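Local coordinates for Afp3 (PDB 6RBN), which forms, with other sheath proteins, the contractile sheath around the inner tube of the anti-feeding prophage, a contractile injection system, at residues 205-210 with 320-325. Sequence-based numbering, arbitrary orientation.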
ATOM      1  N   ALA D 205       3.596  23.293 -67.774  1.00 75.91           N
ATOM      2  CA  ALA D 205       3.930  24.664 -67.415  1.00 75.91           C
ATOM      3  C   ALA D 205       4.923  25.202 -68.433  1.00 75.91           C
ATOM      4  O   ALA D 205       6.041  24.691 -68.542  1.00 75.91           O
ATOM      5  CB  ALA D 205       4.518  24.734 -66.007  1.00 75.91           C
ATOM      6  N   VAL D 206       4.518  26.228 -69.168  1.00 77.67           N
ATOM      7  CA  VAL D 206       5.341  26.846 -70.203  1.00 77.67           C
ATOM      8  C   VAL D 206       6.124  27.984 -69.560  1.00 77.67           C
ATOM      9  O   VAL D 206       5.662  28.590 -68.594  1.00 77.67           O
ATOM     10  CB  VAL D 206       4.440  27.318 -71.366  1.00 77.67           C
ATOM     11  CG1 VAL D 206       5.230  27.897 -72.526  1.00 77.67           C
ATOM     12  CG2 VAL D 206       3.557  26.179 -71.839  1.00 77.67           C
ATOM     13  N   TYR D 207       7.344  28.239 -70.042  1.00 75.72           N
ATOM     14  CA  TYR D 207       8.186  29.326 -69.538  1.00 75.72           C
ATOM     15  C   TYR D 207       8.813  30.032 -70.731  1.00 75.72           C
ATOM     16  O   TYR D 207       9.609  29.431 -71.458  1.00 75.72           O
ATOM     17  CB  TYR D 207       9.253  28.798 -68.581  1.00 75.72           C
ATOM     18  CG  TYR D 207       8.683  28.319 -67.271  1.00 75.72           C
ATOM     19  CD1 TYR D 207       8.467  29.201 -66.220  1.00 75.72           C
ATOM     20  CD2 TYR D 207       8.321  26.992 -67.092  1.00 75.72           C
ATOM     21  CE1 TYR D 207       7.935  28.767 -65.025  1.00 75.72           C
ATOM     22  CE2 TYR D 207       7.781  26.554 -65.903  1.00 75.72           C
ATOM     23  CZ  TYR D 207       7.588  27.447 -64.874  1.00 75.72           C
ATOM     24  OH  TYR D 207       7.057  27.011 -63.686  1.00 75.72           O
ATOM     25  N   TYR D 208       8.465  31.304 -70.934  1.00 84.16           N
ATOM     26  CA  TYR D 208       8.749  31.946 -72.216  1.00 84.16           C
ATOM     27  C   TYR D 208      10.196  32.385 -72.472  1.00 84.16           C
ATOM     28  O   TYR D 208      10.765  31.909 -73.463  1.00 84.16           O
ATOM     29  CB  TYR D 208       7.787  33.122 -72.440  1.00 84.16           C
ATOM     30  CG  TYR D 208       8.204  34.056 -73.554  1.00 84.16           C
ATOM     31  CD1 TYR D 208       8.187  33.655 -74.879  1.00 84.16           C
ATOM     32  CD2 TYR D 208       8.586  35.357 -73.272  1.00 84.16           C
ATOM     33  CE1 TYR D 208       8.576  34.514 -75.885  1.00 84.16           C
ATOM     34  CE2 TYR D 208       8.965  36.224 -74.273  1.00 84.16           C
ATOM     35  CZ  TYR D 208       8.954  35.798 -75.578  1.00 84.16           C
ATOM     36  OH  TYR D 208       9.328  36.662 -76.580  1.00 84.16           O
ATOM     37  N   PRO D 209      10.835  33.265 -71.686  1.00 81.57           N
ATOM     38  CA  PRO D 209      12.051  33.912 -72.203  1.00 81.57           C
ATOM     39  C   PRO D 209      13.261  32.991 -72.169  1.00 81.57           C
ATOM     40  O   PRO D 209      13.539  32.333 -71.166  1.00 81.57           O
ATOM     41  CB  PRO D 209      12.254  35.101 -71.252  1.00 81.57           C
ATOM     42  CG  PRO D 209      10.993  35.215 -70.475  1.00 81.57           C
ATOM     43  CD  PRO D 209      10.532  33.804 -70.347  1.00 81.57           C
ATOM     44  N   ASN D 210      13.964  32.930 -73.298  1.00 84.55           N
ATOM     45  CA  ASN D 210      15.254  32.261 -73.328  1.00 84.55           C
ATOM     46  C   ASN D 210      16.255  33.038 -72.488  1.00 84.55           C
ATOM     47  O   ASN D 210      16.237  34.270 -72.436  1.00 84.55           O
ATOM     48  CB  ASN D 210      15.773  32.125 -74.757  1.00 84.55           C
ATOM     49  CG  ASN D 210      15.057  31.050 -75.536  1.00 84.55           C
ATOM     50  OD1 ASN D 210      14.783  29.972 -75.017  1.00 84.55           O
ATOM     51  ND2 ASN D 210      14.760  31.332 -76.795  1.00 84.55           N
ATOM     52  N   ASN D 320       4.107  32.194 -67.857  1.00 75.58           N
ATOM     53  CA  ASN D 320       5.003  32.173 -66.690  1.00 75.58           C
ATOM     54  C   ASN D 320       6.358  32.825 -66.995  1.00 75.58           C
ATOM     55  O   ASN D 320       7.395  32.170 -67.080  1.00 75.58           O
ATOM     56  CB  ASN D 320       5.190  30.744 -66.175  1.00 75.58           C
ATOM     57  CG  ASN D 320       3.911  30.140 -65.665  1.00 75.58           C
ATOM     58  OD1 ASN D 320       3.099  30.817 -65.047  1.00 75.58           O
ATOM     59  ND2 ASN D 320       3.723  28.855 -65.919  1.00 75.58           N
ATOM     60  N   VAL D 321       6.299  34.135 -67.193  1.00 72.77           N
ATOM     61  CA  VAL D 321       7.434  34.895 -67.699  1.00 72.77           C
ATOM     62  C   VAL D 321       8.550  34.969 -66.657  1.00 72.77           C
ATOM     63  O   VAL D 321       8.318  35.199 -65.471  1.00 72.77           O
ATOM     64  CB  VAL D 321       6.958  36.295 -68.118  1.00 72.77           C
ATOM     65  CG1 VAL D 321       8.099  37.118 -68.611  1.00 72.77           C
ATOM     66  CG2 VAL D 321       5.883  36.185 -69.181  1.00 72.77           C
ATOM     67  N   ILE D 322       9.782  34.744 -67.113  1.00 73.72           N
ATOM     68  CA  ILE D 322      10.986  35.054 -66.348  1.00 73.72           C
ATOM     69  C   ILE D 322      11.225  36.555 -66.455  1.00 73.72           C
ATOM     70  O   ILE D 322      11.553  37.060 -67.533  1.00 73.72           O
ATOM     71  CB  ILE D 322      12.201  34.279 -66.879  1.00 73.72           C
ATOM     72  CG1 ILE D 322      11.912  32.781 -66.953  1.00 73.72           C
ATOM     73  CG2 ILE D 322      13.405  34.541 -66.001  1.00 73.72           C
ATOM     74  CD1 ILE D 322      11.628  32.152 -65.632  1.00 73.72           C
ATOM     75  N   ARG D 323      11.071  37.268 -65.347  1.00 74.61           N
ATOM     76  CA  ARG D 323      11.190  38.718 -65.323  1.00 74.61           C
ATOM     77  C   ARG D 323      12.531  39.138 -64.744  1.00 74.61           C
ATOM     78  O   ARG D 323      13.189  38.384 -64.024  1.00 74.61           O
ATOM     79  CB  ARG D 323      10.061  39.345 -64.501  1.00 74.61           C
ATOM     80  CG  ARG D 323       8.687  39.183 -65.102  1.00 74.61           C
ATOM     81  CD  ARG D 323       8.522  40.054 -66.323  1.00 74.61           C
ATOM     82  NE  ARG D 323       8.662  41.468 -65.996  1.00 74.61           N
ATOM     83  CZ  ARG D 323       7.664  42.238 -65.577  1.00 74.61           C
ATOM     84  NH1 ARG D 323       6.449  41.734 -65.438  1.00 74.61           N
ATOM     85  NH2 ARG D 323       7.881  43.514 -65.302  1.00 74.61           N
ATOM     86  N   HIS D 324      12.931  40.362 -65.066  1.00 75.47           N
ATOM     87  CA  HIS D 324      14.125  40.972 -64.501  1.00 75.47           C
ATOM     88  C   HIS D 324      13.730  42.114 -63.583  1.00 75.47           C
ATOM     89  O   HIS D 324      13.050  43.054 -64.007  1.00 75.47           O
ATOM     90  CB  HIS D 324      15.068  41.484 -65.589  1.00 75.47           C
ATOM     91  CG  HIS D 324      16.375  41.990 -65.059  1.00 75.47           C
ATOM     92  ND1 HIS D 324      16.544  43.279 -64.605  1.00 75.47           N
ATOM     93  CD2 HIS D 324      17.570  41.376 -64.904  1.00 75.47           C
ATOM     94  CE1 HIS D 324      17.788  43.438 -64.193  1.00 75.47           C
ATOM     95  NE2 HIS D 324      18.434  42.299 -64.365  1.00 75.47           N
ATOM     96  N   PHE D 325      14.151  42.028 -62.328  1.00 74.80           N
ATOM     97  CA  PHE D 325      14.000  43.102 -61.360  1.00 74.80           C
ATOM     98  C   PHE D 325      15.385  43.619 -61.008  1.00 74.80           C
ATOM     99  O   PHE D 325      16.322  42.828 -60.860  1.00 74.80           O
ATOM    100  CB  PHE D 325      13.264  42.613 -60.115  1.00 74.80           C
ATOM    101  CG  PHE D 325      11.842  42.222 -60.376  1.00 74.80           C
ATOM    102  CD1 PHE D 325      10.852  43.183 -60.466  1.00 74.80           C
ATOM    103  CD2 PHE D 325      11.497  40.895 -60.544  1.00 74.80           C
ATOM    104  CE1 PHE D 325       9.543  42.826 -60.713  1.00 74.80           C
ATOM    105  CE2 PHE D 325      10.192  40.534 -60.792  1.00 74.80           C
ATOM    106  CZ  PHE D 325       9.215  41.501 -60.876  1.00 74.80           C
TER
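Tyr-207, Tyr-208 and Pro-209 run beside Asn-320, Val-321 and Ile-322 in the same chain direction, their CA atoms 5.1 Å apart at Tyr-207 and Asn-320 and 6.1 Å apart at Pro-209 and Ile-322. In this largely buried contact the end of strand 204-207, paired in parallel with 185-188, meets segment 320-325, which belongs to the subtilisin-like domain of the tail sheath family and carries strand 322-325, antiparallel to 329-332. No backbone-to-backbone hydrogen bond joins the two segments; side chains meet each other and the opposing backbone. The Asn-320 amide reaches Val-206: ND2 lies 3.3 Å from Val-206 O, a weak bond bent to 137° at the hydrogen. ND2 also bonds Arg-336 O, its stronger partner, so the Val-206 bond is the lesser of the two. Asn-320 ND2 lies over one face of the Tyr-207 ring, offset toward the rim, with ring and amide planes turned 41° from each other. With CG of Tyr-207 anti to its carbonyl carbon (chi1 -70°), the ring swings to Asn-320, CE1 coming 3.6 Å from Asn-320 CB. The Tyr-207 OH hydrogen-bonds the Tyr-278 OH, while Ile-347 of helix 347-364 packs against both Tyr-207 and Asn-320. Farther along, the Pro-209 ring crosses Ile-322 aslant, with CD 3.8 Å from Ile-322 CG1, and Pro-209 CG meets Val-321 CG1 at 3.9 Å.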